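Local coordinates for pyocin sheath PA0622 (Pseudomonas aeruginosa, PDB 6PYT), which probably forms the contractile sheath around the tube of an R-type pyocin, a particle related to contractile phage tails, at residues B[25-30]-B[127-132]; B[123-128]-B[148-153]. All blocks are in the same frame, centred on the assembly; numbering follows the deposited sequence.

Interaction 1: B[25-30]-B[127-132]; sequences SVIGLC and LLVAPG
Gly28 and Val129 meet in the middle of the ladder between these two parallel strands, where the amide N of Val129 donates to the O of Gly28 at 2.8 Å. Just before it, Gly28 N faces Leu127 O at a separation too short to be trusted in detail. The ladder slackens at both ends, where the bonds from Leu127 N to Val26 O and from Cys30 N to Val129 O are weak, each 3.3 Å and strongly bent. On one face of the sheet the side chains close up. Ile27 CG2 lies 3.8 Å from Val129 CG1, and its other branch, CG1, sits 4.0 Å from Leu127 CB, so one isoleucine spans two residues of the neighbouring strand. Val129 holds CG1 between its backbone N and carbonyl carbon (chi1 56°), which brings that methyl against Gly28 O as well as Ile27. These are central strands of the mixed sheet: strand 76-86 flanks 21-33 on its far side, and helices 64-73 and 201-214 pack over the face bearing Ile27, Leu29, Leu127 and Val129. On the other face fewer side-chain contacts cross the pair; Leu128 CD2 uses the room the glycine leaves, 4.1 Å from Gly28 CA. Past the strand, Pro131 still touches Cys30 O through CD at 3.5 Å, whereas solvent-exposed Gly132 leaves the contact.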
loop_
_atom_site.group_PDB
_atom_site.type_symbol
_atom_site.label_atom_id
_atom_site.label_comp_id
_atom_site.label_asym_id
_atom_site.label_seq_id
_atom_site.Cartn_x
_atom_site.Cartn_y
_atom_site.Cartn_z
ATOM N N SER B 25 -34.942 -43.882 3.181
ATOM C CA SER B 25 -35.302 -45.262 3.455
ATOM C C SER B 25 -36.816 -45.432 3.474
ATOM O O SER B 25 -37.561 -44.519 3.833
ATOM C CB SER B 25 -34.713 -45.709 4.788
ATOM O OG SER B 25 -35.123 -47.021 5.103
ATOM N N VAL B 26 -37.264 -46.618 3.073
ATOM C CA VAL B 26 -38.679 -46.967 3.053
ATOM C C VAL B 26 -38.936 -48.016 4.123
ATOM O O VAL B 26 -38.070 -48.848 4.412
ATOM C CB VAL B 26 -39.122 -47.450 1.661
ATOM C CG1 VAL B 26 -39.114 -46.314 0.702
ATOM C CG2 VAL B 26 -38.153 -48.432 1.153
ATOM N N ILE B 27 -40.117 -47.953 4.731
ATOM C CA ILE B 27 -40.454 -48.726 5.923
ATOM C C ILE B 27 -41.771 -49.440 5.674
ATOM O O ILE B 27 -42.740 -48.833 5.220
ATOM C CB ILE B 27 -40.552 -47.822 7.170
ATOM C CG1 ILE B 27 -39.190 -47.224 7.509
ATOM C CG2 ILE B 27 -41.078 -48.573 8.363
ATOM C CD1 ILE B 27 -39.239 -46.161 8.549
ATOM N N GLY B 28 -41.808 -50.753 5.966
ATOM C CA GLY B 28 -43.007 -51.534 5.814
ATOM C C GLY B 28 -43.712 -51.698 7.140
ATOM O O GLY B 28 -43.179 -52.306 8.066
ATOM N N LEU B 29 -44.926 -51.168 7.224
ATOM C CA LEU B 29 -45.658 -51.061 8.472
ATOM C C LEU B 29 -46.961 -51.837 8.364
ATOM O O LEU B 29 -47.580 -51.890 7.301
ATOM C CB LEU B 29 -45.929 -49.588 8.805
ATOM C CG LEU B 29 -46.317 -49.124 10.207
ATOM C CD1 LEU B 29 -45.811 -47.730 10.396
ATOM C CD2 LEU B 29 -47.798 -49.126 10.414
ATOM N N CYS B 30 -47.383 -52.422 9.480
ATOM C CA CYS B 30 -48.571 -53.270 9.493
ATOM C C CYS B 30 -49.129 -53.303 10.904
ATOM O O CYS B 30 -48.468 -53.819 11.809
ATOM C CB CYS B 30 -48.227 -54.671 9.018
ATOM S SG CYS B 30 -49.611 -55.792 8.963
ATOM N N LEU B 127 -37.226 -51.747 5.723
ATOM C CA LEU B 127 -37.452 -51.934 7.147
ATOM C C LEU B 127 -38.863 -52.435 7.363
ATOM O O LEU B 127 -39.815 -51.873 6.815
ATOM C CB LEU B 127 -37.236 -50.638 7.923
ATOM C CG LEU B 127 -35.789 -50.229 8.116
ATOM C CD1 LEU B 127 -35.716 -48.839 8.672
ATOM C CD2 LEU B 127 -35.171 -51.240 9.037
ATOM N N LEU B 128 -38.995 -53.476 8.170
ATOM C CA LEU B 128 -40.270 -54.126 8.409
ATOM C C LEU B 128 -40.620 -54.009 9.878
ATOM O O LEU B 128 -39.820 -54.379 10.740
ATOM C CB LEU B 128 -40.214 -55.590 8.000
ATOM C CG LEU B 128 -39.973 -55.742 6.511
ATOM C CD1 LEU B 128 -39.773 -57.182 6.167
ATOM C CD2 LEU B 128 -41.138 -55.167 5.761
ATOM N N VAL B 129 -41.815 -53.516 10.158
ATOM C CA VAL B 129 -42.242 -53.266 11.525
ATOM C C VAL B 129 -43.710 -53.656 11.652
ATOM O O VAL B 129 -44.520 -53.365 10.768
ATOM C CB VAL B 129 -41.962 -51.800 11.925
ATOM C CG1 VAL B 129 -42.613 -50.805 10.983
ATOM C CG2 VAL B 129 -42.415 -51.529 13.309
ATOM N N ALA B 130 -44.035 -54.397 12.707
ATOM C CA ALA B 130 -45.412 -54.758 13.033
ATOM C C ALA B 130 -45.586 -54.441 14.509
ATOM O O ALA B 130 -45.339 -55.295 15.369
ATOM C CB ALA B 130 -45.700 -56.224 12.727
ATOM N N PRO B 131 -45.985 -53.213 14.839
ATOM C CA PRO B 131 -45.917 -52.748 16.231
ATOM C C PRO B 131 -46.980 -53.397 17.104
ATOM O O PRO B 131 -48.176 -53.286 16.837
ATOM C CB PRO B 131 -46.137 -51.238 16.104
ATOM C CG PRO B 131 -45.781 -50.925 14.718
ATOM C CD PRO B 131 -46.230 -52.096 13.919
ATOM N N GLY B 132 -46.528 -54.071 18.158
ATOM C CA GLY B 132 -47.402 -54.757 19.076
ATOM C C GLY B 132 -47.745 -56.173 18.680
ATOM O O GLY B 132 -48.236 -56.936 19.519
#

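Interaction 2: B[123-128]-B[148-153]; sequences AQPRLL and EKLRAI
Leu150 packs its isobutyl group against Pro125, the two side chains crossing at about a right angle with Leu150 CD2 3.7 Å from Pro125 CD. With chi1 at -164°, Leu150 swings CG away from its own amide, and both methyls reach the proline; CD1 also meets Gln124 CG at 3.7 Å, while CD2 touches Leu128 CD2 at 3.9 Å. Beside this apolar cluster, the Ala152 methyl sits against two successive carbonyl oxygens, Pro125 O at 3.4 Å and Arg126 O at 3.3 Å. Strand pairing starts next to it: Leu128 N donates to Ile153 O at 3.2 Å, and a weak bond runs from Ile153 N to Arg126 O. The contact belongs to a beta-alpha-beta unit in which helix 139-150 connects parallel strands 127-129 and 153-156. Arg151, with positive phi, turns the chain out of the helix toward the second strand. Over this turn lies the Arg126 guanidinium, one face toward Arg151 O. The Arg126 side chain bends at chi2 and chi3, and its NE donates to Gln124 O at 3.3 Å, from above the carbonyl plane, which steadies the group there. Farther out, Leu115 adjoins Leu150, and Leu289 of helix 281-295 touches Arg126.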
loop_
_atom_site.group_PDB
_atom_site.type_symbol
_atom_site.label_atom_id
_atom_site.label_comp_id
_atom_site.label_asym_id
_atom_site.label_seq_id
_atom_site.Cartn_x
_atom_site.Cartn_y
_atom_site.Cartn_z
ATOM N N ALA B 123 -41.450 -48.382 -3.949
ATOM C CA ALA B 123 -40.909 -48.303 -2.592
ATOM C C ALA B 123 -40.820 -49.723 -2.044
ATOM O O ALA B 123 -41.782 -50.230 -1.469
ATOM C CB ALA B 123 -41.774 -47.412 -1.716
ATOM N N GLN B 124 -39.663 -50.353 -2.219
ATOM C CA GLN B 124 -39.458 -51.719 -1.765
ATOM C C GLN B 124 -38.942 -51.696 -0.337
ATOM O O GLN B 124 -37.769 -51.357 -0.127
ATOM C CB GLN B 124 -38.468 -52.430 -2.661
ATOM C CG GLN B 124 -38.251 -53.862 -2.285
ATOM C CD GLN B 124 -37.268 -54.536 -3.187
ATOM O OE1 GLN B 124 -36.694 -53.907 -4.073
ATOM N NE2 GLN B 124 -37.064 -55.824 -2.977
ATOM N N PRO B 125 -39.740 -52.114 0.654
ATOM C CA PRO B 125 -39.481 -51.778 2.067
ATOM C C PRO B 125 -38.208 -52.403 2.616
ATOM O O PRO B 125 -38.076 -53.625 2.685
ATOM C CB PRO B 125 -40.718 -52.324 2.785
ATOM C CG PRO B 125 -41.750 -52.390 1.754
ATOM C CD PRO B 125 -41.050 -52.757 0.493
ATOM N N ARG B 126 -37.268 -51.543 3.006
ATOM C CA ARG B 126 -36.010 -51.954 3.612
ATOM C C ARG B 126 -36.118 -52.150 5.113
ATOM O O ARG B 126 -35.175 -52.657 5.727
ATOM C CB ARG B 126 -34.921 -50.914 3.338
ATOM C CG ARG B 126 -34.627 -50.612 1.872
ATOM C CD ARG B 126 -33.926 -51.741 1.143
ATOM N NE ARG B 126 -34.848 -52.690 0.538
ATOM C CZ ARG B 126 -34.478 -53.850 0.011
ATOM N NH1 ARG B 126 -33.204 -54.202 0.012
ATOM N NH2 ARG B 126 -35.384 -54.657 -0.519
ATOM N N LEU B 127 -37.226 -51.747 5.723
ATOM C CA LEU B 127 -37.452 -51.934 7.147
ATOM C C LEU B 127 -38.863 -52.435 7.363
ATOM O O LEU B 127 -39.815 -51.873 6.815
ATOM C CB LEU B 127 -37.236 -50.638 7.923
ATOM C CG LEU B 127 -35.789 -50.229 8.116
ATOM C CD1 LEU B 127 -35.716 -48.839 8.672
ATOM C CD2 LEU B 127 -35.171 -51.240 9.037
ATOM N N LEU B 128 -38.995 -53.476 8.170
ATOM C CA LEU B 128 -40.270 -54.126 8.409
ATOM C C LEU B 128 -40.620 -54.009 9.878
ATOM O O LEU B 128 -39.820 -54.379 10.740
ATOM C CB LEU B 128 -40.214 -55.590 8.000
ATOM C CG LEU B 128 -39.973 -55.742 6.511
ATOM C CD1 LEU B 128 -39.773 -57.182 6.167
ATOM C CD2 LEU B 128 -41.138 -55.167 5.761
ATOM N N GLU B 148 -36.360 -62.005 4.594
ATOM C CA GLU B 148 -35.415 -62.723 3.749
ATOM C C GLU B 148 -35.755 -62.540 2.277
ATOM O O GLU B 148 -34.858 -62.377 1.444
ATOM C CB GLU B 148 -35.404 -64.201 4.121
ATOM N N LYS B 149 -37.045 -62.555 1.943
ATOM C CA LYS B 149 -37.473 -62.319 0.569
ATOM C C LYS B 149 -37.207 -60.880 0.156
ATOM O O LYS B 149 -36.494 -60.618 -0.817
ATOM C CB LYS B 149 -38.960 -62.650 0.422
ATOM C CG LYS B 149 -39.281 -64.123 0.522
ATOM C CD LYS B 149 -40.778 -64.373 0.535
ATOM C CE LYS B 149 -41.386 -64.105 -0.823
ATOM N NZ LYS B 149 -42.833 -64.458 -0.861
ATOM N N LEU B 150 -37.746 -59.930 0.915
ATOM C CA LEU B 150 -37.705 -58.522 0.556
ATOM C C LEU B 150 -36.335 -57.901 0.803
ATOM O O LEU B 150 -36.128 -56.741 0.430
ATOM C CB LEU B 150 -38.804 -57.801 1.342
ATOM C CG LEU B 150 -39.341 -56.411 1.041
ATOM C CD1 LEU B 150 -40.004 -56.412 -0.298
ATOM C CD2 LEU B 150 -40.346 -56.062 2.093
ATOM N N ARG B 151 -35.407 -58.667 1.389
ATOM C CA ARG B 151 -34.036 -58.264 1.705
ATOM C C ARG B 151 -34.024 -57.014 2.582
ATOM O O ARG B 151 -33.580 -55.936 2.188
ATOM C CB ARG B 151 -33.191 -58.091 0.444
ATOM C CG ARG B 151 -32.886 -59.401 -0.239
ATOM C CD ARG B 151 -31.860 -59.246 -1.340
ATOM N NE ARG B 151 -31.714 -60.483 -2.097
ATOM C CZ ARG B 151 -30.922 -61.487 -1.743
ATOM N NH1 ARG B 151 -30.196 -61.404 -0.638
ATOM N NH2 ARG B 151 -30.860 -62.580 -2.490
ATOM N N ALA B 152 -34.552 -57.187 3.786
ATOM C CA ALA B 152 -34.758 -56.098 4.719
ATOM C C ALA B 152 -34.331 -56.563 6.099
ATOM O O ALA B 152 -33.864 -57.687 6.283
ATOM C CB ALA B 152 -36.221 -55.650 4.714
ATOM N N ILE B 153 -34.491 -55.685 7.078
ATOM C CA ILE B 153 -34.319 -56.033 8.480
ATOM C C ILE B 153 -35.663 -55.851 9.161
ATOM O O ILE B 153 -36.226 -54.751 9.155
ATOM C CB ILE B 153 -33.225 -55.196 9.163
ATOM C CG1 ILE B 153 -31.836 -55.667 8.735
ATOM C CG2 ILE B 153 -33.331 -55.296 10.664
ATOM C CD1 ILE B 153 -31.249 -54.953 7.553
#

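Interactions 1 and 2 lie on two sides of strand 127-129, their centres about 9 Å apart, and share Leu127 and Leu128. Along the chain strand 21-33 comes first, then 123-132, then helix 139-150 and strand 153-156. Interaction 1 therefore brings together segments 97 residues apart, one in the part related to the N-terminal region of Gp18 domain III and the other in the subtilisin-like part of the tail sheath protein, whereas interaction 2 closes a local crossover within the latter. They also touch directly: Val26 O lies 3.1 Å from Arg126 N, a probable hydrogen bond. Together they join three neighbouring parallel strands, 21-33, 127-129 and 153-156, in the sheet at the core of the sheath subunit.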